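Local coordinates for D-2-hydroxyacid dehydrogensase protein (Ketogulonicigenium vulgare, PDB 4LSW) that probably catalyses the NAD(H)- or NADP(H)-dependent interconversion of D-2-hydroxyacids and 2-oxoacids, as in other members of the D-isomer-specific dehydrogenase family, at residues A[61-66]-A[87-92]; A[69-74]-A[79-84]; A[4-9]-A[303-308]. All coordinates share one frame; numbering follows the deposited sequence.

Contact 1. Residues A[61-66]-A[87-92]; sequences LIEACP and RERGIQ
In Ile-62, CG2 stands opposite the backbone N across the CA-CB bond (chi1 of -71° places CG1 beside that N), and this branch is the one that meets the segment 87-92. Arg-89 supplies the counterpart: its CG lies opposite its own carbonyl carbon, and the chain runs extended from CG to NE, which carries CD to 3.5 Å from Ile-62 CG2. The same methyl receives Ile-91 CD1, also at 3.5 Å, so one branch of Ile-62 serves both an arginine stem and an isoleucine tip. Ala-85 and Cys-86 of helix 83-89 also touch Ile-62.

Farther out, the guanidinium of Arg-89 lies beside Glu-63, whose CG comes within 3.6 Å of Arg-89 NH2. The carboxylate does not pair with it directly: the two planes stand nearly perpendicular, 87° apart, and Glu-63 OE2 sits well out of the guanidinium plane, 4.2 Å from Arg-89 NH2. A water links them, donating to Glu-63 OE2 at 2.5 Å and accepting from Arg-89 NH2 at 3.1 Å. The other terminal nitrogen, Arg-89 NH1, forms a salt bridge with Glu-88 OE1 at 3.1 Å, and Arg-59 is a second partner of that oxygen. Helices 59-63 and 83-89 are thus joined by methyl packing next to a water-bridged pair of opposite charges, whose attraction is probably softened by the intervening water.

Contact 2. Residues A[69-74]-A[79-84]; sequences ELISVY and DAVDLA
Val-81 presents its two methyls to two residues of strand 70-74, Ile-71 and Val-73, within the beta-alpha-beta unit formed by that strand, helix 83-89 and strand 92-94. The contact illustrates how the connection from a strand to the following helix packs on the sheet through aliphatic side chains. Ile-71 and Val-73 are two apart on the strand and both direct their CB toward Val-81, which occupies the loop just ahead of the helix.

The two pairings differ in orientation. Ile-71 and Val-81 reach toward each other tip to tip: with CG1 of Ile-71 placed opposite its carbonyl carbon (chi1 -60°) and CD1 extended beyond it (chi2 168°), the chain continues outward and its terminal CD1 comes to 4.0 Å from Val-81 CG1. Val-73 and Val-81 instead pass alongside one another in opposite directions, each offering CG2. No hydrogen bond joins the two segments, and the backbones remain well apart, with 8.4 Å between the CA atoms of Ile-71 and Val-81.

All three residues are buried. Cys-86 of helix 83-89 touches both Ile-71 and Val-81, while Thr-51 of the adjacent strand 48-52 touches Ile-71 and Val-73, so Val-81 packs where loop, helix and sheet converge. Immediately after it, Asp-82 takes the N-cap position, and its OD1 accepts a hydrogen bond from the backbone N of Ala-85. The closer of the two pairings across the contact is that of Val-73 CG2 with Val-81 CG2, at 3.9 Å.

Contact 3. Residues A[4-9]-A[303-308]; sequences PEILQL and AHFAGS
Phe-305 meets Pro-4 from its first side-chain carbon onward. CB lies 4.1 Å from Pro-4 CG, and because chi1 of -72° turns the ring carbon CG away from the carbonyl carbon and beside the backbone N, the aromatic group extends toward the segment 4-9. Ring atom CG is 3.8 Å from Pro-4 CG. Farther along, CD1 and CE1 of Phe-305 each approach Pro-4 CB to 3.6 Å, whereas CD2 on the other flank is more distant from it. At the far end, CZ still lies near Pro-4 CB and also meets Ile-6 CG2, which sits 4.1 Å from both CZ and CE2 of Phe-305.

The proline thus lies over one ring face. Its CB is 3.6 Å from the ring centroid and only 13° off the normal, a CH-pi contact aimed almost at the centre. The opposite face receives the edge of the imidazole of His-304, the preceding residue in the helix, with CD2 about over the ring centre and Phe-305 CE1 lying in the imidazole plane. Ile-6 approaches the ring obliquely, while Phe-24 and Ala-48 add further contacts to Phe-305.

Just beyond the ring-bearing residue the helix ends: Gly-307, with positive phi, completes a Schellman motif in which Ser-308 N binds Ala-303 O at 2.9 Å and Gly-307 N binds His-304 O. A long helix, 287-306, closed in this way and packed by an aromatic residue against Pro-4, just before strand 5-8, and Ile-6 within it, typifies the helix-on-sheet layering of an alpha/beta domain.

All three contacts belong to the domain built on the six-stranded mixed sheet, but they sample different depths. Contact 2 is fully buried and wholly aliphatic; contacts 1 and 3 are only partly buried, the former adding charge and water on its exposed side, the latter an aromatic face. Contacts 1 and 2 share helix 83-89 and are stitched together by backbone hydrogen bonds of Gln-92 to Glu-69 and Ile-71. Contacts 2 and 3 reach the same sheet, linked by a hydrogen bond between Glu-69 OE1 and His-304 NE2 at 2.7 Å. Between contacts 1 and 3, Leu-61 packs on Leu-7 and Leu-9. Along the chain, contact 3 encloses contact 1, which encloses contact 2.

Contact 1. Residues A[61-66]-A[87-92]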
ATOM      1  N   LEU A  61      24.659   7.977  -0.201  1.00 12.46           N
ATOM      2  CA  LEU A  61      24.717   7.101  -1.362  1.00 10.88           C
ATOM      3  C   LEU A  61      24.748   7.913  -2.657  1.00 11.42           C
ATOM      4  O   LEU A  61      25.531   7.635  -3.569  1.00 12.52           O
ATOM      5  CB  LEU A  61      23.526   6.152  -1.369  1.00 12.05           C
ATOM      6  CG  LEU A  61      23.492   5.284  -2.617  1.00 14.27           C
ATOM      7  CD1 LEU A  61      24.731   4.393  -2.659  1.00 14.74           C
ATOM      8  CD2 LEU A  61      22.215   4.464  -2.685  1.00 14.02           C
ATOM      9  N   ILE A  62      23.887   8.919  -2.730  1.00 10.87           N
ATOM     10  CA  ILE A  62      23.855   9.824  -3.871  1.00 12.62           C
ATOM     11  C   ILE A  62      25.208  10.516  -4.058  1.00 12.26           C
ATOM     12  O   ILE A  62      25.695  10.638  -5.184  1.00 13.20           O
ATOM     13  CB  ILE A  62      22.705  10.842  -3.707  1.00 10.55           C
ATOM     14  CG1 ILE A  62      21.362  10.126  -3.882  1.00 11.35           C
ATOM     15  CG2 ILE A  62      22.846  11.983  -4.693  1.00 14.17           C
ATOM     16  CD1 ILE A  62      20.165  10.886  -3.337  1.00 11.48           C
ATOM     17  N   GLU A  63      25.827  10.932  -2.958  1.00 12.39           N
ATOM     18  CA  GLU A  63      27.143  11.572  -3.011  1.00 16.39           C
ATOM     19  C   GLU A  63      28.220  10.621  -3.529  1.00 13.99           C
ATOM     20  O   GLU A  63      29.195  11.049  -4.157  1.00 15.45           O
ATOM     21  CB  GLU A  63      27.553  12.098  -1.630  1.00 14.93           C
ATOM     22  CG  GLU A  63      26.715  13.268  -1.125  1.00 21.55           C
ATOM     23  CD  GLU A  63      26.966  13.586   0.343  1.00 27.74           C
ATOM     24  OE1 GLU A  63      26.933  12.653   1.178  1.00 33.63           O
ATOM     25  OE2 GLU A  63      27.187  14.774   0.655  1.00 37.39           O
ATOM     26  N   ALA A  64      28.041   9.330  -3.264  1.00 11.94           N
ATOM     27  CA  ALA A  64      29.010   8.326  -3.689  1.00 11.68           C
ATOM     28  C   ALA A  64      28.855   8.009  -5.171  1.00 12.17           C
ATOM     29  O   ALA A  64      29.684   7.303  -5.751  1.00 13.33           O
ATOM     30  CB  ALA A  64      28.858   7.058  -2.857  1.00 14.11           C
ATOM     31  N   CYS A  65      27.781   8.519  -5.776  1.00 11.73           N
ATOM     32  CA  CYS A  65      27.519   8.309  -7.194  1.00 10.92           C
ATOM     33  C   CYS A  65      27.469   9.658  -7.912  1.00 13.28           C
ATOM     34  O   CYS A  65      26.399  10.132  -8.285  1.00 12.22           O
ATOM     35  CB  CYS A  65      26.196   7.552  -7.396  1.00  9.83           C
ATOM     36  SG  CYS A  65      26.124   5.914  -6.609  1.00 12.38           S
ATOM     37  N   PRO A  66      28.640  10.272  -8.131  1.00 13.71           N
ATOM     38  CA  PRO A  66      28.690  11.663  -8.598  1.00 15.22           C
ATOM     39  C   PRO A  66      28.139  11.875 -10.003  1.00 15.99           C
ATOM     40  O   PRO A  66      27.846  13.017 -10.367  1.00 15.92           O
ATOM     41  CB  PRO A  66      30.193  11.988  -8.565  1.00 18.01           C
ATOM     42  CG  PRO A  66      30.872  10.658  -8.658  1.00 14.98           C
ATOM     43  CD  PRO A  66      29.986   9.712  -7.906  1.00 16.58           C
ATOM     44  N   ARG A  87      17.239  17.024  -6.017  1.00 17.61           N
ATOM     45  CA  ARG A  87      16.979  18.306  -6.656  1.00 19.09           C
ATOM     46  C   ARG A  87      18.202  19.216  -6.687  1.00 19.29           C
ATOM     47  O   ARG A  87      18.359  20.009  -7.615  1.00 22.33           O
ATOM     48  CB  ARG A  87      15.788  18.999  -6.003  1.00 18.55           C
ATOM     49  CG  ARG A  87      14.474  18.291  -6.286  1.00 16.93           C
ATOM     50  CD  ARG A  87      13.288  19.147  -5.895  1.00 20.87           C
ATOM     51  NE  ARG A  87      12.015  18.477  -6.149  1.00 21.07           N
ATOM     52  CZ  ARG A  87      11.311  17.828  -5.228  1.00 22.53           C
ATOM     53  NH1 ARG A  87      11.753  17.758  -3.979  1.00 23.79           N
ATOM     54  NH2 ARG A  87      10.158  17.255  -5.554  1.00 23.62           N
ATOM     55  N   GLU A  88      19.067  19.099  -5.682  1.00 19.26           N
ATOM     56  CA  GLU A  88      20.334  19.827  -5.680  1.00 20.72           C
ATOM     57  C   GLU A  88      21.180  19.436  -6.883  1.00 22.91           C
ATOM     58  O   GLU A  88      21.926  20.255  -7.418  1.00 26.25           O
ATOM     59  CB  GLU A  88      21.143  19.518  -4.417  1.00 22.47           C
ATOM     60  CG  GLU A  88      20.649  20.149  -3.132  1.00 23.99           C
ATOM     61  CD  GLU A  88      21.327  19.557  -1.907  1.00 27.56           C
ATOM     62  OE1 GLU A  88      22.256  18.735  -2.074  1.00 27.22           O
ATOM     63  OE2 GLU A  88      20.922  19.904  -0.779  1.00 30.06           O
ATOM     64  N   ARG A  89      21.060  18.176  -7.298  1.00 22.30           N
ATOM     65  CA  ARG A  89      21.987  17.585  -8.262  1.00 21.01           C
ATOM     66  C   ARG A  89      21.429  17.360  -9.661  1.00 20.33           C
ATOM     67  O   ARG A  89      22.148  16.913 -10.553  1.00 23.45           O
ATOM     68  CB  ARG A  89      22.517  16.263  -7.704  1.00 22.46           C
ATOM     69  CG  ARG A  89      23.318  16.458  -6.447  1.00 27.75           C
ATOM     70  CD  ARG A  89      23.782  15.152  -5.858  1.00 27.95           C
ATOM     71  NE  ARG A  89      24.946  15.370  -5.011  1.00 32.24           N
ATOM     72  CZ  ARG A  89      24.900  15.956  -3.820  1.00 32.71           C
ATOM     73  NH1 ARG A  89      23.741  16.376  -3.319  1.00 29.16           N
ATOM     74  NH2 ARG A  89      26.015  16.122  -3.124  1.00 33.08           N
ATOM     75  N   GLY A  90      20.152  17.667  -9.857  1.00 17.76           N
ATOM     76  CA  GLY A  90      19.537  17.446 -11.147  1.00 16.81           C
ATOM     77  C   GLY A  90      19.189  15.987 -11.362  1.00 13.27           C
ATOM     78  O   GLY A  90      18.973  15.556 -12.486  1.00 14.58           O
ATOM     79  N   ILE A  91      19.124  15.227 -10.275  1.00 13.87           N
ATOM     80  CA  ILE A  91      18.767  13.816 -10.374  1.00 12.83           C
ATOM     81  C   ILE A  91      17.248  13.665 -10.478  1.00 11.90           C
ATOM     82  O   ILE A  91      16.504  14.256  -9.692  1.00 12.64           O
ATOM     83  CB  ILE A  91      19.304  13.017  -9.177  1.00 13.12           C
ATOM     84  CG1 ILE A  91      20.833  13.062  -9.169  1.00 13.66           C
ATOM     85  CG2 ILE A  91      18.811  11.572  -9.206  1.00 11.54           C
ATOM     86  CD1 ILE A  91      21.429  12.721  -7.829  1.00 15.79           C
ATOM     87  N   GLN A  92      16.807  12.877 -11.454  1.00 11.90           N
ATOM     88  CA  GLN A  92      15.390  12.609 -11.660  1.00 13.94           C
ATOM     89  C   GLN A  92      14.975  11.322 -10.946  1.00 12.15           C
ATOM     90  O   GLN A  92      15.809  10.462 -10.678  1.00 10.79           O
ATOM     91  CB  GLN A  92      15.094  12.523 -13.157  1.00 14.83           C
ATOM     92  CG  GLN A  92      15.400  13.825 -13.899  1.00 15.32           C
ATOM     93  CD  GLN A  92      15.319  13.673 -15.406  1.00 20.53           C
ATOM     94  OE1 GLN A  92      14.232  13.647 -15.982  1.00 21.46           O
ATOM     95  NE2 GLN A  92      16.477  13.564 -16.054  1.00 16.53           N
TER
HETATM   96  O   HOH W   1      25.325  16.266  -0.081  1.00 36.10           O

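Contact 2. Residues A[69-74]-A[79-84]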
ATOM      1  N   GLU A  69      22.195   9.934 -12.626  1.00 12.95           N
ATOM      2  CA  GLU A  69      21.235  10.653 -13.465  1.00 12.44           C
ATOM      3  C   GLU A  69      19.794  10.419 -13.025  1.00 12.78           C
ATOM      4  O   GLU A  69      18.927  11.300 -13.154  1.00 12.53           O
ATOM      5  CB  GLU A  69      21.382  10.220 -14.928  1.00 12.66           C
ATOM      6  CG  GLU A  69      22.753  10.528 -15.527  1.00 17.26           C
ATOM      7  CD  GLU A  69      22.990   9.859 -16.874  1.00 19.62           C
ATOM      8  OE1 GLU A  69      22.059   9.240 -17.437  1.00 18.25           O
ATOM      9  OE2 GLU A  69      24.133   9.948 -17.373  1.00 20.26           O
ATOM     10  N   LEU A  70      19.541   9.230 -12.494  1.00 11.23           N
ATOM     11  CA  LEU A  70      18.176   8.763 -12.310  1.00  9.45           C
ATOM     12  C   LEU A  70      18.091   7.764 -11.181  1.00  8.73           C
ATOM     13  O   LEU A  70      18.949   6.896 -11.040  1.00 10.10           O
ATOM     14  CB  LEU A  70      17.685   8.096 -13.603  1.00 10.84           C
ATOM     15  CG  LEU A  70      16.381   7.292 -13.515  1.00 11.12           C
ATOM     16  CD1 LEU A  70      15.190   8.181 -13.208  1.00 12.82           C
ATOM     17  CD2 LEU A  70      16.139   6.527 -14.796  1.00 11.61           C
ATOM     18  N   ILE A  71      17.053   7.898 -10.365  1.00  8.14           N
ATOM     19  CA  ILE A  71      16.730   6.875  -9.382  1.00  8.17           C
ATOM     20  C   ILE A  71      15.341   6.366  -9.722  1.00  9.53           C
ATOM     21  O   ILE A  71      14.381   7.136  -9.726  1.00  9.28           O
ATOM     22  CB  ILE A  71      16.742   7.426  -7.943  1.00  9.17           C
ATOM     23  CG1 ILE A  71      18.128   7.979  -7.602  1.00  9.60           C
ATOM     24  CG2 ILE A  71      16.359   6.326  -6.958  1.00  9.60           C
ATOM     25  CD1 ILE A  71      18.180   8.796  -6.312  1.00 12.07           C
ATOM     26  N   SER A  72      15.253   5.079 -10.035  1.00  9.50           N
ATOM     27  CA  SER A  72      13.990   4.448 -10.376  1.00  8.40           C
ATOM     28  C   SER A  72      13.551   3.547  -9.232  1.00  8.85           C
ATOM     29  O   SER A  72      14.297   2.663  -8.792  1.00  8.74           O
ATOM     30  CB  SER A  72      14.098   3.683 -11.700  1.00  9.47           C
ATOM     31  OG  SER A  72      14.116   4.587 -12.787  1.00 10.17           O
ATOM     32  N   VAL A  73      12.343   3.809  -8.739  1.00 10.31           N
ATOM     33  CA  VAL A  73      11.805   3.104  -7.585  1.00  9.66           C
ATOM     34  C   VAL A  73      10.781   2.052  -8.002  1.00  9.65           C
ATOM     35  O   VAL A  73       9.882   2.327  -8.809  1.00 10.92           O
ATOM     36  CB  VAL A  73      11.129   4.095  -6.611  1.00  9.32           C
ATOM     37  CG1 VAL A  73      10.596   3.364  -5.401  1.00 12.17           C
ATOM     38  CG2 VAL A  73      12.115   5.194  -6.186  1.00 10.75           C
ATOM     39  N   TYR A  74      10.938   0.849  -7.455  1.00 11.86           N
ATOM     40  CA  TYR A  74       9.948  -0.219  -7.579  1.00 10.86           C
ATOM     41  C   TYR A  74       8.913  -0.003  -6.475  1.00 12.39           C
ATOM     42  O   TYR A  74       9.226  -0.148  -5.294  1.00 15.31           O
ATOM     43  CB  TYR A  74      10.653  -1.567  -7.411  1.00 12.10           C
ATOM     44  CG  TYR A  74       9.806  -2.811  -7.582  1.00 14.36           C
ATOM     45  CD1 TYR A  74       9.006  -3.285  -6.545  1.00 18.53           C
ATOM     46  CD2 TYR A  74       9.857  -3.549  -8.756  1.00 16.00           C
ATOM     47  CE1 TYR A  74       8.254  -4.441  -6.690  1.00 18.81           C
ATOM     48  CE2 TYR A  74       9.114  -4.703  -8.905  1.00 14.59           C
ATOM     49  CZ  TYR A  74       8.317  -5.141  -7.878  1.00 11.52           C
ATOM     50  OH  TYR A  74       7.588  -6.303  -8.048  1.00 13.49           O
ATOM     51  N   ASP A  79       9.316   7.778  -0.254  1.00 26.14           N
ATOM     52  CA  ASP A  79       9.638   8.553   0.941  1.00 29.12           C
ATOM     53  C   ASP A  79      11.121   8.534   1.304  1.00 25.55           C
ATOM     54  O   ASP A  79      11.689   9.547   1.718  1.00 21.82           O
ATOM     55  CB  ASP A  79       8.853   7.966   2.106  1.00 31.52           C
ATOM     56  CG  ASP A  79       9.078   6.475   2.244  1.00 37.31           C
ATOM     57  OD1 ASP A  79       9.213   5.800   1.195  1.00 41.08           O
ATOM     58  OD2 ASP A  79       9.147   5.978   3.388  1.00 42.19           O
ATOM     59  N   ALA A  80      11.744   7.370   1.154  1.00 20.86           N
ATOM     60  CA  ALA A  80      13.105   7.170   1.630  1.00 20.61           C
ATOM     61  C   ALA A  80      14.167   7.595   0.618  1.00 13.83           C
ATOM     62  O   ALA A  80      15.372   7.479   0.885  1.00 17.09           O
ATOM     63  CB  ALA A  80      13.311   5.724   2.048  1.00 22.97           C
ATOM     64  N   VAL A  81      13.733   8.069  -0.546  1.00 12.68           N
ATOM     65  CA  VAL A  81      14.664   8.708  -1.462  1.00 12.97           C
ATOM     66  C   VAL A  81      14.852  10.140  -0.967  1.00 14.76           C
ATOM     67  O   VAL A  81      13.870  10.829  -0.664  1.00 14.90           O
ATOM     68  CB  VAL A  81      14.137   8.710  -2.907  1.00 12.73           C
ATOM     69  CG1 VAL A  81      15.077   9.508  -3.828  1.00 13.66           C
ATOM     70  CG2 VAL A  81      13.932   7.273  -3.405  1.00 11.87           C
ATOM     71  N   ASP A  82      16.103  10.586  -0.862  1.00 12.87           N
ATOM     72  CA  ASP A  82      16.384  11.943  -0.396  1.00 13.69           C
ATOM     73  C   ASP A  82      16.140  12.921  -1.537  1.00 14.43           C
ATOM     74  O   ASP A  82      17.005  13.136  -2.379  1.00 13.04           O
ATOM     75  CB  ASP A  82      17.823  12.055   0.127  1.00 13.70           C
ATOM     76  CG  ASP A  82      18.083  13.361   0.845  1.00 19.61           C
ATOM     77  OD1 ASP A  82      17.574  14.404   0.385  1.00 18.29           O
ATOM     78  OD2 ASP A  82      18.795  13.347   1.875  1.00 18.00           O
ATOM     79  N   LEU A  83      14.948  13.508  -1.557  1.00 15.06           N
ATOM     80  CA  LEU A  83      14.548  14.360  -2.668  1.00 15.64           C
ATOM     81  C   LEU A  83      15.349  15.654  -2.746  1.00 16.26           C
ATOM     82  O   LEU A  83      15.631  16.138  -3.839  1.00 16.70           O
ATOM     83  CB  LEU A  83      13.052  14.675  -2.605  1.00 16.49           C
ATOM     84  CG  LEU A  83      12.069  13.504  -2.628  1.00 17.83           C
ATOM     85  CD1 LEU A  83      10.649  14.024  -2.831  1.00 22.95           C
ATOM     86  CD2 LEU A  83      12.445  12.491  -3.702  1.00 18.49           C
ATOM     87  N   ALA A  84      15.708  16.213  -1.593  1.00 18.58           N
ATOM     88  CA  ALA A  84      16.508  17.434  -1.562  1.00 18.81           C
ATOM     89  C   ALA A  84      17.870  17.207  -2.221  1.00 20.17           C
ATOM     90  O   ALA A  84      18.361  18.050  -2.975  1.00 20.97           O
ATOM     91  CB  ALA A  84      16.670  17.940  -0.133  1.00 23.57           C
TER

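Contact 3. Residues A[4-9]-A[303-308]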
ATOM      1  N   PRO A   4      24.656   0.195 -19.825  1.00 12.91           N
ATOM      2  CA  PRO A   4      24.761   1.244 -18.804  1.00 12.46           C
ATOM      3  C   PRO A   4      24.868   0.671 -17.399  1.00 14.03           C
ATOM      4  O   PRO A   4      24.274  -0.364 -17.084  1.00 13.82           O
ATOM      5  CB  PRO A   4      23.458   2.027 -18.967  1.00 15.28           C
ATOM      6  CG  PRO A   4      23.098   1.837 -20.409  1.00 17.34           C
ATOM      7  CD  PRO A   4      23.512   0.420 -20.724  1.00 16.86           C
ATOM      8  N   GLU A   5      25.666   1.324 -16.568  1.00 14.88           N
ATOM      9  CA  GLU A   5      25.933   0.773 -15.257  1.00 15.07           C
ATOM     10  C   GLU A   5      24.973   1.345 -14.239  1.00 12.41           C
ATOM     11  O   GLU A   5      24.786   2.565 -14.134  1.00 14.13           O
ATOM     12  CB  GLU A   5      27.392   0.975 -14.862  1.00 18.73           C
ATOM     13  CG  GLU A   5      28.327   0.406 -15.915  1.00 21.37           C
ATOM     14  CD  GLU A   5      29.710   0.121 -15.395  1.00 22.57           C
ATOM     15  OE1 GLU A   5      29.843  -0.307 -14.230  1.00 23.31           O
ATOM     16  OE2 GLU A   5      30.663   0.324 -16.167  1.00 25.96           O
ATOM     17  N   ILE A   6      24.323   0.435 -13.523  1.00 11.52           N
ATOM     18  CA  ILE A   6      23.330   0.813 -12.532  1.00 10.65           C
ATOM     19  C   ILE A   6      23.612   0.142 -11.188  1.00  9.56           C
ATOM     20  O   ILE A   6      24.274  -0.897 -11.117  1.00  9.58           O
ATOM     21  CB  ILE A   6      21.900   0.498 -13.013  1.00 10.25           C
ATOM     22  CG1 ILE A   6      21.624  -1.001 -12.998  1.00 12.55           C
ATOM     23  CG2 ILE A   6      21.661   1.053 -14.413  1.00 13.11           C
ATOM     24  CD1 ILE A   6      20.202  -1.316 -13.400  1.00 17.13           C
ATOM     25  N   LEU A   7      23.135   0.765 -10.119  1.00  8.72           N
ATOM     26  CA  LEU A   7      23.321   0.238  -8.777  1.00  8.55           C
ATOM     27  C   LEU A   7      21.966  -0.202  -8.237  1.00  8.17           C
ATOM     28  O   LEU A   7      21.029   0.599  -8.161  1.00 10.72           O
ATOM     29  CB  LEU A   7      23.945   1.310  -7.878  1.00 10.28           C
ATOM     30  CG  LEU A   7      24.403   0.926  -6.461  1.00  8.81           C
ATOM     31  CD1 LEU A   7      25.585  -0.026  -6.488  1.00 11.91           C
ATOM     32  CD2 LEU A   7      24.773   2.184  -5.692  1.00 10.73           C
ATOM     33  N   GLN A   8      21.854  -1.481  -7.891  1.00  9.67           N
ATOM     34  CA  GLN A   8      20.591  -2.040  -7.408  1.00  9.40           C
ATOM     35  C   GLN A   8      20.673  -2.246  -5.896  1.00 10.53           C
ATOM     36  O   GLN A   8      21.589  -2.904  -5.403  1.00 10.47           O
ATOM     37  CB  GLN A   8      20.298  -3.362  -8.115  1.00 10.41           C
ATOM     38  CG  GLN A   8      18.956  -3.985  -7.739  1.00 10.67           C
ATOM     39  CD  GLN A   8      18.673  -5.247  -8.517  1.00 13.08           C
ATOM     40  OE1 GLN A   8      19.071  -5.376  -9.676  1.00 15.14           O
ATOM     41  NE2 GLN A   8      17.995  -6.197  -7.882  1.00 11.51           N
ATOM     42  N   LEU A   9      19.725  -1.675  -5.157  1.00  9.91           N
ATOM     43  CA  LEU A   9      19.852  -1.634  -3.698  1.00 11.60           C
ATOM     44  C   LEU A   9      19.215  -2.814  -2.960  1.00 12.40           C
ATOM     45  O   LEU A   9      19.601  -3.107  -1.830  1.00 12.51           O
ATOM     46  CB  LEU A   9      19.312  -0.314  -3.151  1.00  9.21           C
ATOM     47  CG  LEU A   9      19.893   0.973  -3.727  1.00 12.71           C
ATOM     48  CD1 LEU A   9      19.421   2.153  -2.893  1.00 13.90           C
ATOM     49  CD2 LEU A   9      21.416   0.921  -3.785  1.00 12.86           C
ATOM     50  N   ALA A 303      13.746   3.685 -21.124  1.00 14.73           N
ATOM     51  CA  ALA A 303      13.436   4.970 -21.727  1.00 15.74           C
ATOM     52  C   ALA A 303      14.524   5.996 -21.432  1.00 16.28           C
ATOM     53  O   ALA A 303      14.965   6.720 -22.321  1.00 16.29           O
ATOM     54  CB  ALA A 303      12.084   5.463 -21.239  1.00 15.40           C
ATOM     55  N   HIS A 304      14.975   6.048 -20.185  1.00 13.03           N
ATOM     56  CA  HIS A 304      15.999   7.015 -19.806  1.00 13.31           C
ATOM     57  C   HIS A 304      17.273   6.880 -20.637  1.00 14.42           C
ATOM     58  O   HIS A 304      17.771   7.864 -21.185  1.00 17.12           O
ATOM     59  CB  HIS A 304      16.352   6.886 -18.323  1.00 13.89           C
ATOM     60  CG  HIS A 304      17.490   7.760 -17.907  1.00 14.25           C
ATOM     61  ND1 HIS A 304      17.342   9.110 -17.656  1.00 14.86           N
ATOM     62  CD2 HIS A 304      18.805   7.489 -17.730  1.00 13.67           C
ATOM     63  CE1 HIS A 304      18.510   9.625 -17.331  1.00 14.90           C
ATOM     64  NE2 HIS A 304      19.420   8.663 -17.377  1.00 14.28           N
ATOM     65  N   PHE A 305      17.797   5.663 -20.726  1.00 14.38           N
ATOM     66  CA  PHE A 305      19.078   5.461 -21.389  1.00 14.74           C
ATOM     67  C   PHE A 305      18.954   5.542 -22.905  1.00 19.28           C
ATOM     68  O   PHE A 305      19.951   5.717 -23.601  1.00 21.30           O
ATOM     69  CB  PHE A 305      19.724   4.152 -20.941  1.00 16.80           C
ATOM     70  CG  PHE A 305      20.246   4.201 -19.530  1.00 16.49           C
ATOM     71  CD1 PHE A 305      21.345   4.980 -19.217  1.00 16.27           C
ATOM     72  CD2 PHE A 305      19.626   3.485 -18.515  1.00 16.41           C
ATOM     73  CE1 PHE A 305      21.828   5.039 -17.921  1.00 16.84           C
ATOM     74  CE2 PHE A 305      20.105   3.538 -17.217  1.00 16.93           C
ATOM     75  CZ  PHE A 305      21.205   4.315 -16.918  1.00 16.81           C
ATOM     76  N   ALA A 306      17.726   5.438 -23.406  1.00 18.12           N
ATOM     77  CA  ALA A 306      17.473   5.568 -24.842  1.00 19.43           C
ATOM     78  C   ALA A 306      17.333   7.026 -25.270  1.00 19.44           C
ATOM     79  O   ALA A 306      17.359   7.336 -26.463  1.00 23.82           O
ATOM     80  CB  ALA A 306      16.231   4.770 -25.245  1.00 18.70           C
ATOM     81  N   GLY A 307      17.184   7.919 -24.296  1.00 20.74           N
ATOM     82  CA  GLY A 307      16.984   9.331 -24.575  1.00 21.91           C
ATOM     83  C   GLY A 307      15.522   9.658 -24.826  1.00 24.25           C
ATOM     84  O   GLY A 307      15.195  10.689 -25.423  1.00 26.89           O
ATOM     85  N   SER A 308      14.639   8.780 -24.361  1.00 20.35           N
ATOM     86  CA  SER A 308      13.201   8.967 -24.516  1.00 22.52           C
ATOM     87  C   SER A 308      12.604   9.511 -23.221  1.00 22.93           C
ATOM     88  O   SER A 308      13.257   9.466 -22.179  1.00 21.87           O
ATOM     89  CB  SER A 308      12.539   7.645 -24.901  1.00 21.78           C
ATOM     90  OG  SER A 308      12.923   7.247 -26.199  1.00 33.13           O
TER